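Local coordinates for CheC, inhibitor of MCP methylation / FliN fusion protein (Thermotoga maritima, PDB 4HYN), which serves as a flagellar rotor protein of the CheC phosphatase family and probably dephosphorylates the chemotaxis response regulator CheY, at residues Ile35-Pro40 with Val165-Glu170; Val42-Met47 with Glu159-Val164; Ser52-Glu57 with Leu142-Pro147; Glu126-Thr131 with Glu193-Lys198. All coordinates share one frame; numbering follows the deposited sequence.

Overall arrangement
Interactions 1 and 2 are successive lengths of one antiparallel pairing, strand 35-46 against strand 161-171, with centres 19 Å apart; the two strands lie far apart in sequence, as neighbours within a sheet often do. Interaction 3 lies about 17 Å from interaction 2, centre to centre, and joins the loop before strand 57-66 to the end of the other outermost strand, 133-143; Glu45 OE1 and Asp53 OD1 bring two acidic groups together between them. Interaction 4 joins two helices, its centre about 35 Å from that of interaction 3, across the middle of the chain. In the CheC family the catalytic signatures lie on long helices, probably here 6-30 and 103-128.

Interaction 1: residues Ile35-Pro40 with Val165-Glu170; sequences IHITVP and VEFEME
Ile37 and Met169 face each other as a non-hydrogen-bonded pair of two antiparallel strands, flanked by the hydrogen-bonded pairs His36-Glu170 and Thr38-Glu168. The Ile37 side chain can be followed outward. Its CB stands beside the carbonyl oxygen of Glu168; CG2 then turns to the ring of Phe167, 3.7 Å from CD1. The other branch, CG1, is anti to the carbonyl carbon (chi1 -76°), which carries it to Met169, a selenomethionine, 3.9 Å from its CG, and the terminal CD1 ends 4.1 Å from the SE atom. An alanine here is likely to leave Phe167 CD1 and the Met169 chain without their shared apolar partner, opening a gap between them. Val39 continues the row: CG2 lies 3.4 Å from Phe167 CE1, while CG1 meets CG1 of Val165. These residues face the helices, with Ile35 on Leu27, Val39 on Asn17 and Phe167 on Met20 of helix 6-30, and Met169 on Leu81 and Ile85 of helix 79-89.

Backbone hydrogen bonds join the strands as well. Glu170 N gives a nearly straight bond to His36 O, 2.9 Å long, and Glu168 N reaches Thr38 O at 2.7 Å. On the other side of the sheet stand His36, Thr38, Glu168 and Glu170, where Pro40 CG rests against Glu168 CB. Two carboxylates crowd here, with Glu168 OE2 3.1 Å from Glu170 OE2, and both side chains touch Lys176. The chemistry is thus split by face: apolar toward the helices, polar and partly acidic on the other, where the nearby lysine probably eases the repulsion between the two glutamates.

Interaction 2: residues Val42-Met47 with Glu159-Val164; sequences VREEKM and EKDVAV
Glu44 and Asp161 are brought together by different settings of the first torsion: in Glu44 CG is anti to the backbone N (chi1 -174°) and the chain runs on extended, whereas in Asp161 CG is anti to the carbonyl carbon (chi1 -72°). The two side chains cross at about a right angle, their carboxylate planes 84° apart, and Glu44 OE2 comes to 2.6 Å from Asp161 OD2. Glu44 is also held by the N-terminal residues, OE2 accepting from Val3 N and OE1 from Leu4 N.

The strands that carry this pair are joined antiparallel. Arg43 exchanges both backbone bonds with Val164, and Glu45 both with Val162, the bond from Val162 N running nearly along the C=O axis of Glu45. Past the strand end, Met47 N still reaches Lys160 O at 3.0 Å. On the face of Arg43 and Glu45, Arg43 NE meets Glu45 OE1 at 2.7 Å, in the guanidinium plane but from above the carboxylate; Glu45 CB meanwhile rests on Val162 CG1. Lys46 lies alongside Glu159, with a salt bridge from NZ to OE1 whose hydrogen bond, at 3.3 Å, is weak; Lys48 takes the other oxygen, OE2.

Two buried acids this close suggest that one of them probably keeps a proton, and the pair of amides gripping Glu44 would help to stabilise whatever charge remains there.

Interaction 3: residues Ser52-Glu57 with Leu142-Pro147; sequences SDFSGE and LNFDDP
Phe144 and Asp145, the central residues of a type I beta turn running from Asn143 to Asp146, receive Phe54 to Gly56 just where that loop enters strand 57-66. Both faces of the Phe144 ring are met: Phe54 CB sits over the centre of one in a CH-pi contact, 3.8 Å from the centroid, and Leu142 CG lies over the other, offset toward the rim, while Gly56 O comes in at the edge, near the plane. The two aromatic rings themselves meet obliquely, planes 51° apart. A serine in place of Phe144 would probably leave Phe54 CB without the ring face it rests on, and open a gap beside Leu142.

Polar bonds tie the same turn to the loop. Phe144 N donates to Gly56 O at 3.0 Å, from above the carbonyl plane. In return Gly56 N donates to Asp145 OD1 at 3.2 Å, almost straight (172°), although it approaches from well above the carboxylate plane; with CG anti to the carbonyl carbon (chi1 -74°), the Asp145 carboxylate is carried toward the glycine amide. Gly56 itself has positive phi, which a glycine tolerates easily. Within the turn, Asn143 OD1 accepts from Asp145 N at 3.1 Å and Asn143 O from Asp146 N at 3.0 Å. Glu57 runs beside Asn143, with OE2 3.8 Å from ND2, while its OE1 makes a salt bridge with Lys79.

An Asx turn laid over a type I beta turn thus ends strand 133-143, an outermost strand of the antiparallel sheet, next to the start of strand 57-66.

Interaction 4: residues Glu126-Thr131 with Glu193-Lys198; sequences ELLGIT and EYFTKK
Leu127 begins the contact between the last turn of helix 103-128 and helix 185-200, its CD1 approaching the edge of the Phe195 ring, 4.4 Å from CE1. Its carbonyl oxygen is met by Lys198, whose NZ makes a weak hydrogen bond of 3.3 Å; CG of the lysine lies between its backbone N and carbonyl carbon (chi1 60°), and the chain then bends at its third torsion to reach back. Leu128 comes next and is buried. Its CD2 rests against the CB atoms of both aromatic residues, 4.0 Å from Phe195 CB and 4.1 Å from Tyr194 CB; the Leu128 and Tyr194 side chains cross at about a right angle.

At Gly129 the helix stops: phi turns positive, and a side chain would have pointed toward helix 185-200, close to Lys198 NZ. Ile130 follows and lays CG2 over the centre of the Tyr194 ring, a CH-pi contact 4.2 Å from the centroid and only 6° off the normal. Its CG1 lies 4.0 Å from the hydroxyl OH of Tyr194, which makes a weak hydrogen bond to Gly68 O. Lys190 also meets that ring in a cation-pi contact.

Leu127 and Phe195 both pack on Ile15 of helix 6-30, so that three helices converge here. The positive charge of Lys198 near the carbonyl end of helix 103-128 probably interacts favourably with its dipole, and the whole is a helix C terminus ended by a glycine of positive phi and packed against a neighbouring helix.

Interaction 1: residues Ile35-Pro40 with Val165-Glu170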
# COMPACT_ATOMS: atom_id res chain seq x y z
N ILE A 35 -0.41 -16.13 -5.39
CA ILE A 35 -0.09 -15.09 -4.44
C ILE A 35 -1.30 -14.74 -3.60
O ILE A 35 -2.37 -14.44 -4.12
CB ILE A 35 0.46 -13.84 -5.14
CG1 ILE A 35 1.71 -14.20 -5.95
CG2 ILE A 35 0.79 -12.75 -4.11
CD1 ILE A 35 2.15 -13.17 -6.92
N HIS A 36 -1.12 -14.80 -2.28
CA HIS A 36 -2.20 -14.49 -1.36
C HIS A 36 -1.82 -13.33 -0.46
O HIS A 36 -0.65 -13.17 -0.08
CB HIS A 36 -2.56 -15.71 -0.52
CG HIS A 36 -3.81 -15.54 0.29
ND1 HIS A 36 -4.89 -14.82 -0.17
CD2 HIS A 36 -4.14 -15.98 1.53
CE1 HIS A 36 -5.84 -14.82 0.75
NE2 HIS A 36 -5.41 -15.52 1.79
N ILE A 37 -2.80 -12.52 -0.11
CA ILE A 37 -2.57 -11.38 0.76
C ILE A 37 -3.58 -11.30 1.91
O ILE A 37 -4.75 -11.63 1.75
CB ILE A 37 -2.50 -10.07 -0.06
CG1 ILE A 37 -1.14 -9.98 -0.76
CG2 ILE A 37 -2.70 -8.85 0.84
CD1 ILE A 37 -0.93 -8.73 -1.59
N THR A 38 -3.08 -10.92 3.08
CA THR A 38 -3.88 -10.80 4.29
C THR A 38 -3.55 -9.46 4.96
O THR A 38 -2.52 -8.86 4.67
CB THR A 38 -3.57 -12.01 5.23
OG1 THR A 38 -4.41 -13.11 4.88
CG2 THR A 38 -3.76 -11.67 6.71
N VAL A 39 -4.46 -8.97 5.80
CA VAL A 39 -4.27 -7.70 6.50
C VAL A 39 -4.36 -7.93 8.01
O VAL A 39 -5.40 -7.68 8.63
CB VAL A 39 -5.35 -6.67 6.11
CG1 VAL A 39 -4.96 -5.31 6.63
CG2 VAL A 39 -5.54 -6.64 4.61
N PRO A 40 -3.25 -8.35 8.64
CA PRO A 40 -3.22 -8.61 10.09
C PRO A 40 -3.36 -7.38 10.98
O PRO A 40 -3.95 -7.46 12.06
CB PRO A 40 -1.84 -9.25 10.30
CG PRO A 40 -1.45 -9.75 8.92
CD PRO A 40 -1.94 -8.65 8.03
N VAL A 165 -1.60 0.50 7.58
CA VAL A 165 -2.12 -0.83 7.30
C VAL A 165 -1.03 -1.83 6.95
O VAL A 165 -0.19 -1.58 6.07
CB VAL A 165 -3.14 -0.79 6.15
CG1 VAL A 165 -3.88 -2.12 6.05
CG2 VAL A 165 -4.13 0.39 6.34
N GLU A 166 -1.05 -2.98 7.63
CA GLU A 166 -0.07 -4.03 7.38
C GLU A 166 -0.62 -5.12 6.46
O GLU A 166 -1.72 -5.64 6.69
CB GLU A 166 0.39 -4.67 8.69
CG GLU A 166 1.41 -5.79 8.50
CD GLU A 166 1.71 -6.58 9.77
OE1 GLU A 166 2.13 -7.74 9.64
OE2 GLU A 166 1.53 -6.04 10.89
N PHE A 167 0.14 -5.46 5.42
CA PHE A 167 -0.25 -6.51 4.49
C PHE A 167 0.73 -7.66 4.55
O PHE A 167 1.94 -7.44 4.52
CB PHE A 167 -0.29 -5.97 3.06
CG PHE A 167 -1.46 -5.08 2.78
CD1 PHE A 167 -2.73 -5.61 2.64
CD2 PHE A 167 -1.28 -3.71 2.65
CE1 PHE A 167 -3.82 -4.78 2.38
CE2 PHE A 167 -2.36 -2.87 2.40
CZ PHE A 167 -3.63 -3.40 2.26
N GLU A 168 0.22 -8.87 4.69
CA GLU A 168 1.10 -10.04 4.70
C GLU A 168 0.98 -10.69 3.32
O GLU A 168 -0.13 -10.98 2.86
CB GLU A 168 0.71 -11.03 5.80
CG GLU A 168 1.80 -12.07 6.01
CD GLU A 168 1.35 -13.25 6.85
OE1 GLU A 168 1.48 -13.17 8.09
OE2 GLU A 168 0.89 -14.25 6.26
N MSE A 169 2.11 -10.89 2.65
CA MSE A 169 2.10 -11.49 1.33
C MSE A 169 2.81 -12.85 1.26
O MSE A 169 3.93 -13.01 1.75
CB MSE A 169 2.67 -10.51 0.29
CG MSE A 169 2.60 -10.99 -1.14
SE MSE A 169 2.96 -9.59 -2.46
CE MSE A 169 4.85 -9.37 -2.14
N GLU A 170 2.11 -13.82 0.69
CA GLU A 170 2.63 -15.17 0.53
C GLU A 170 2.73 -15.49 -0.95
O GLU A 170 1.73 -15.51 -1.66
CB GLU A 170 1.70 -16.19 1.22
CG GLU A 170 1.68 -16.10 2.74
CD GLU A 170 0.66 -17.03 3.40
OE1 GLU A 170 0.09 -17.91 2.72
OE2 GLU A 170 0.42 -16.87 4.63

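Interaction 2: residues Val42-Met47 with Glu159-Val164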
# COMPACT_ATOMS: atom_id res chain seq x y z
N VAL A 42 -4.06 -2.93 11.51
CA VAL A 42 -4.58 -1.62 11.12
C VAL A 42 -4.33 -0.75 12.36
O VAL A 42 -4.94 -0.95 13.41
CB VAL A 42 -6.09 -1.62 10.77
CG1 VAL A 42 -6.51 -0.21 10.34
CG2 VAL A 42 -6.37 -2.60 9.65
N ARG A 43 -3.42 0.20 12.23
CA ARG A 43 -3.03 1.06 13.33
C ARG A 43 -3.24 2.55 13.07
O ARG A 43 -2.94 3.05 11.99
CB ARG A 43 -1.55 0.78 13.64
CG ARG A 43 -0.84 1.72 14.59
CD ARG A 43 0.65 1.34 14.65
NE ARG A 43 1.42 2.14 15.60
CZ ARG A 43 1.55 1.86 16.89
NH1 ARG A 43 0.94 0.80 17.42
NH2 ARG A 43 2.31 2.63 17.66
N GLU A 44 -3.82 3.25 14.05
CA GLU A 44 -4.02 4.68 13.91
C GLU A 44 -2.78 5.34 14.48
O GLU A 44 -2.28 4.94 15.53
CB GLU A 44 -5.26 5.15 14.67
CG GLU A 44 -5.56 6.63 14.40
CD GLU A 44 -6.89 7.09 14.96
OE1 GLU A 44 -7.66 6.26 15.49
OE2 GLU A 44 -7.16 8.30 14.86
N GLU A 45 -2.29 6.36 13.79
CA GLU A 45 -1.06 7.02 14.20
C GLU A 45 -1.05 8.51 13.88
O GLU A 45 -1.62 8.93 12.88
CB GLU A 45 0.10 6.35 13.43
CG GLU A 45 1.49 6.62 13.96
CD GLU A 45 1.83 5.75 15.15
OE1 GLU A 45 2.28 4.60 14.92
OE2 GLU A 45 1.65 6.20 16.30
N LYS A 46 -0.45 9.30 14.76
CA LYS A 46 -0.32 10.73 14.49
C LYS A 46 0.71 10.82 13.37
O LYS A 46 1.66 10.04 13.34
CB LYS A 46 0.24 11.48 15.71
CG LYS A 46 -0.72 11.82 16.82
CD LYS A 46 0.07 12.59 17.87
CE LYS A 46 -0.73 12.97 19.10
NZ LYS A 46 0.16 13.66 20.10
N MSE A 47 0.53 11.77 12.46
CA MSE A 47 1.45 11.97 11.33
C MSE A 47 2.91 12.15 11.76
O MSE A 47 3.81 11.61 11.11
CB MSE A 47 1.00 13.18 10.51
CG MSE A 47 1.88 13.56 9.32
SE MSE A 47 1.82 12.34 7.80
CE MSE A 47 3.71 11.98 7.66
N GLU A 159 -0.12 16.77 13.80
CA GLU A 159 -1.09 16.30 14.78
C GLU A 159 -2.31 15.62 14.17
O GLU A 159 -3.18 15.13 14.89
CB GLU A 159 -1.54 17.43 15.72
CG GLU A 159 -0.44 17.99 16.63
CD GLU A 159 0.14 16.97 17.60
OE1 GLU A 159 -0.65 16.23 18.24
OE2 GLU A 159 1.37 16.93 17.75
N LYS A 160 -2.41 15.62 12.84
CA LYS A 160 -3.54 14.95 12.20
C LYS A 160 -3.22 13.47 12.06
O LYS A 160 -2.08 13.08 11.82
CB LYS A 160 -3.89 15.59 10.86
CG LYS A 160 -4.47 16.99 11.01
CD LYS A 160 -4.47 17.77 9.71
CE LYS A 160 -5.78 17.64 8.97
NZ LYS A 160 -5.92 18.68 7.89
N ASP A 161 -4.24 12.63 12.23
CA ASP A 161 -4.04 11.20 12.16
C ASP A 161 -3.98 10.52 10.80
O ASP A 161 -4.43 11.04 9.77
CB ASP A 161 -5.00 10.47 13.11
CG ASP A 161 -4.61 10.65 14.58
OD1 ASP A 161 -3.78 11.53 14.89
OD2 ASP A 161 -5.15 9.92 15.44
N VAL A 162 -3.43 9.32 10.85
CA VAL A 162 -3.22 8.49 9.69
C VAL A 162 -3.47 7.03 10.08
O VAL A 162 -3.55 6.69 11.26
CB VAL A 162 -1.75 8.68 9.24
CG1 VAL A 162 -0.87 7.56 9.77
CG2 VAL A 162 -1.65 8.84 7.75
N ALA A 163 -3.65 6.19 9.07
CA ALA A 163 -3.85 4.76 9.29
C ALA A 163 -2.70 4.02 8.63
O ALA A 163 -2.37 4.26 7.46
CB ALA A 163 -5.16 4.30 8.72
N VAL A 164 -2.03 3.18 9.42
CA VAL A 164 -0.92 2.38 8.91
C VAL A 164 -1.45 0.96 8.81
O VAL A 164 -1.78 0.33 9.81
CB VAL A 164 0.32 2.46 9.84
CG1 VAL A 164 1.43 1.55 9.33
CG2 VAL A 164 0.84 3.91 9.90

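Interaction 3: residues Ser52-Glu57 with Leu142-Pro147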
# COMPACT_ATOMS: atom_id res chain seq x y z
N SER A 52 9.07 7.31 12.46
CA SER A 52 9.72 6.50 13.49
C SER A 52 9.27 5.03 13.50
O SER A 52 9.86 4.21 14.20
CB SER A 52 9.53 7.11 14.88
OG SER A 52 8.15 7.13 15.25
N ASP A 53 8.22 4.71 12.74
CA ASP A 53 7.73 3.34 12.65
C ASP A 53 8.58 2.48 11.73
O ASP A 53 8.55 1.26 11.83
CB ASP A 53 6.30 3.31 12.12
CG ASP A 53 5.27 3.70 13.15
OD1 ASP A 53 4.12 3.95 12.74
OD2 ASP A 53 5.59 3.74 14.36
N PHE A 54 9.29 3.13 10.81
CA PHE A 54 10.14 2.42 9.86
C PHE A 54 11.61 2.77 10.08
O PHE A 54 11.92 3.86 10.54
CB PHE A 54 9.75 2.79 8.43
CG PHE A 54 8.28 2.64 8.14
CD1 PHE A 54 7.74 1.40 7.86
CD2 PHE A 54 7.45 3.75 8.17
CE1 PHE A 54 6.38 1.26 7.61
CE2 PHE A 54 6.07 3.62 7.92
CZ PHE A 54 5.54 2.37 7.64
N SER A 55 12.50 1.85 9.73
CA SER A 55 13.93 2.07 9.88
C SER A 55 14.65 1.60 8.62
O SER A 55 14.07 0.89 7.80
CB SER A 55 14.47 1.31 11.10
OG SER A 55 14.53 -0.08 10.85
N GLY A 56 15.90 2.00 8.47
CA GLY A 56 16.67 1.61 7.31
C GLY A 56 16.24 2.30 6.03
O GLY A 56 15.33 3.11 6.02
N GLU A 57 16.94 1.98 4.94
CA GLU A 57 16.65 2.56 3.64
C GLU A 57 15.56 1.71 2.98
O GLU A 57 15.73 0.50 2.80
CB GLU A 57 17.93 2.55 2.79
CG GLU A 57 18.02 3.62 1.72
CD GLU A 57 19.41 3.69 1.10
OE1 GLU A 57 19.53 3.55 -0.14
OE2 GLU A 57 20.39 3.89 1.85
N LEU A 142 13.71 6.06 0.20
CA LEU A 142 13.77 6.98 1.33
C LEU A 142 14.58 6.35 2.47
O LEU A 142 14.33 5.21 2.86
CB LEU A 142 12.34 7.32 1.77
CG LEU A 142 12.05 8.40 2.82
CD1 LEU A 142 12.65 9.74 2.41
CD2 LEU A 142 10.55 8.54 2.98
N ASN A 143 15.59 7.07 2.95
CA ASN A 143 16.43 6.59 4.04
C ASN A 143 15.86 7.03 5.39
O ASN A 143 16.11 8.16 5.84
CB ASN A 143 17.87 7.11 3.89
CG ASN A 143 18.86 6.38 4.80
OD1 ASN A 143 18.47 5.67 5.74
ND2 ASN A 143 20.15 6.53 4.51
N PHE A 144 15.11 6.14 6.03
CA PHE A 144 14.49 6.42 7.33
C PHE A 144 15.50 6.64 8.45
O PHE A 144 15.15 7.16 9.51
CB PHE A 144 13.49 5.33 7.70
CG PHE A 144 12.24 5.35 6.85
CD1 PHE A 144 12.20 4.67 5.64
CD2 PHE A 144 11.14 6.11 7.24
CE1 PHE A 144 11.07 4.76 4.82
CE2 PHE A 144 10.02 6.20 6.43
CZ PHE A 144 9.98 5.52 5.21
N ASP A 145 16.75 6.25 8.22
CA ASP A 145 17.81 6.44 9.22
C ASP A 145 18.47 7.83 9.08
O ASP A 145 19.30 8.21 9.91
CB ASP A 145 18.84 5.31 9.16
CG ASP A 145 18.31 4.01 9.76
OD1 ASP A 145 17.27 4.04 10.46
OD2 ASP A 145 18.94 2.96 9.52
N ASP A 146 18.10 8.57 8.04
CA ASP A 146 18.60 9.92 7.82
C ASP A 146 17.63 10.84 8.56
O ASP A 146 16.46 10.93 8.19
CB ASP A 146 18.61 10.24 6.32
CG ASP A 146 19.19 11.62 6.01
OD1 ASP A 146 19.16 12.53 6.88
OD2 ASP A 146 19.67 11.80 4.88
N PRO A 147 18.10 11.55 9.59
CA PRO A 147 17.24 12.45 10.36
C PRO A 147 16.60 13.60 9.59
O PRO A 147 15.59 14.15 10.03
CB PRO A 147 18.17 12.96 11.47
CG PRO A 147 19.52 12.85 10.86
CD PRO A 147 19.47 11.54 10.14

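Interaction 4: residues Glu126-Thr131 with Glu193-Lys198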
# COMPACT_ATOMS: atom_id res chain seq x y z
N GLU A 126 -15.32 -0.12 -7.75
CA GLU A 126 -16.48 -0.97 -7.89
C GLU A 126 -17.09 -1.22 -6.52
O GLU A 126 -18.31 -1.15 -6.35
CB GLU A 126 -16.10 -2.30 -8.56
CG GLU A 126 -15.66 -2.14 -10.01
CD GLU A 126 -15.10 -3.41 -10.63
OE1 GLU A 126 -14.49 -4.23 -9.91
OE2 GLU A 126 -15.25 -3.57 -11.86
N LEU A 127 -16.23 -1.43 -5.53
CA LEU A 127 -16.66 -1.71 -4.16
C LEU A 127 -17.46 -0.56 -3.55
O LEU A 127 -18.56 -0.77 -3.05
CB LEU A 127 -15.44 -2.05 -3.30
CG LEU A 127 -15.56 -3.08 -2.17
CD1 LEU A 127 -16.07 -2.43 -0.90
CD2 LEU A 127 -16.47 -4.25 -2.58
N LEU A 128 -16.94 0.66 -3.66
CA LEU A 128 -17.60 1.84 -3.10
C LEU A 128 -18.66 2.49 -3.98
O LEU A 128 -19.38 3.39 -3.52
CB LEU A 128 -16.55 2.87 -2.67
CG LEU A 128 -15.65 2.46 -1.51
CD1 LEU A 128 -14.75 3.62 -1.11
CD2 LEU A 128 -16.49 2.01 -0.32
N GLY A 129 -18.76 2.05 -5.23
CA GLY A 129 -19.75 2.60 -6.14
C GLY A 129 -19.41 4.01 -6.60
O GLY A 129 -20.28 4.85 -6.77
N ILE A 130 -18.13 4.26 -6.82
CA ILE A 130 -17.68 5.57 -7.24
C ILE A 130 -16.39 5.43 -8.03
O ILE A 130 -15.59 4.55 -7.76
CB ILE A 130 -17.47 6.49 -6.01
CG1 ILE A 130 -17.19 7.92 -6.45
CG2 ILE A 130 -16.36 5.95 -5.12
CD1 ILE A 130 -18.37 8.58 -7.17
N THR A 131 -16.21 6.27 -9.04
CA THR A 131 -15.00 6.23 -9.85
C THR A 131 -13.84 6.95 -9.17
O THR A 131 -13.93 8.12 -8.81
CB THR A 131 -15.25 6.83 -11.26
OG1 THR A 131 -15.99 5.89 -12.05
CG2 THR A 131 -13.95 7.15 -11.98
N GLU A 193 -18.01 6.93 4.54
CA GLU A 193 -19.29 7.54 4.16
C GLU A 193 -19.86 6.80 2.97
O GLU A 193 -21.06 6.55 2.91
CB GLU A 193 -19.12 9.02 3.82
CG GLU A 193 -18.87 9.92 5.01
CD GLU A 193 -18.36 11.31 4.63
OE1 GLU A 193 -18.73 11.83 3.54
OE2 GLU A 193 -17.58 11.89 5.42
N TYR A 194 -19.01 6.45 2.01
CA TYR A 194 -19.43 5.71 0.83
C TYR A 194 -19.80 4.27 1.21
O TYR A 194 -20.75 3.69 0.67
CB TYR A 194 -18.30 5.65 -0.20
CG TYR A 194 -18.10 6.91 -1.01
CD1 TYR A 194 -16.87 7.55 -1.01
CD2 TYR A 194 -19.13 7.43 -1.79
CE1 TYR A 194 -16.65 8.69 -1.78
CE2 TYR A 194 -18.92 8.57 -2.57
CZ TYR A 194 -17.68 9.19 -2.55
OH TYR A 194 -17.46 10.33 -3.30
N PHE A 195 -19.00 3.71 2.10
CA PHE A 195 -19.16 2.34 2.58
C PHE A 195 -20.44 2.11 3.38
O PHE A 195 -21.15 1.13 3.15
CB PHE A 195 -17.95 1.96 3.42
CG PHE A 195 -17.89 0.51 3.79
CD1 PHE A 195 -17.41 -0.42 2.88
CD2 PHE A 195 -18.22 0.09 5.07
CE1 PHE A 195 -17.26 -1.75 3.23
CE2 PHE A 195 -18.09 -1.24 5.45
CZ PHE A 195 -17.60 -2.17 4.52
N THR A 196 -20.74 3.00 4.32
CA THR A 196 -21.93 2.83 5.14
C THR A 196 -23.23 3.03 4.38
O THR A 196 -24.23 2.37 4.69
CB THR A 196 -21.92 3.70 6.40
OG1 THR A 196 -21.56 5.04 6.06
CG2 THR A 196 -20.92 3.14 7.37
N LYS A 197 -23.19 3.89 3.37
CA LYS A 197 -24.37 4.15 2.55
C LYS A 197 -24.87 2.87 1.89
O LYS A 197 -26.09 2.64 1.82
CB LYS A 197 -24.09 5.20 1.49
CG LYS A 197 -25.29 5.50 0.59
CD LYS A 197 -24.89 6.39 -0.57
CE LYS A 197 -26.04 6.61 -1.53
NZ LYS A 197 -25.63 7.49 -2.68
N LYS A 198 -23.97 2.02 1.40
CA LYS A 198 -24.42 0.80 0.78
C LYS A 198 -24.52 -0.43 1.68
O LYS A 198 -24.96 -1.50 1.24
CB LYS A 198 -23.73 0.51 -0.56
CG LYS A 198 -22.25 0.35 -0.54
CD LYS A 198 -21.80 -0.47 -1.75
CE LYS A 198 -22.18 0.17 -3.08
NZ LYS A 198 -21.65 -0.64 -4.22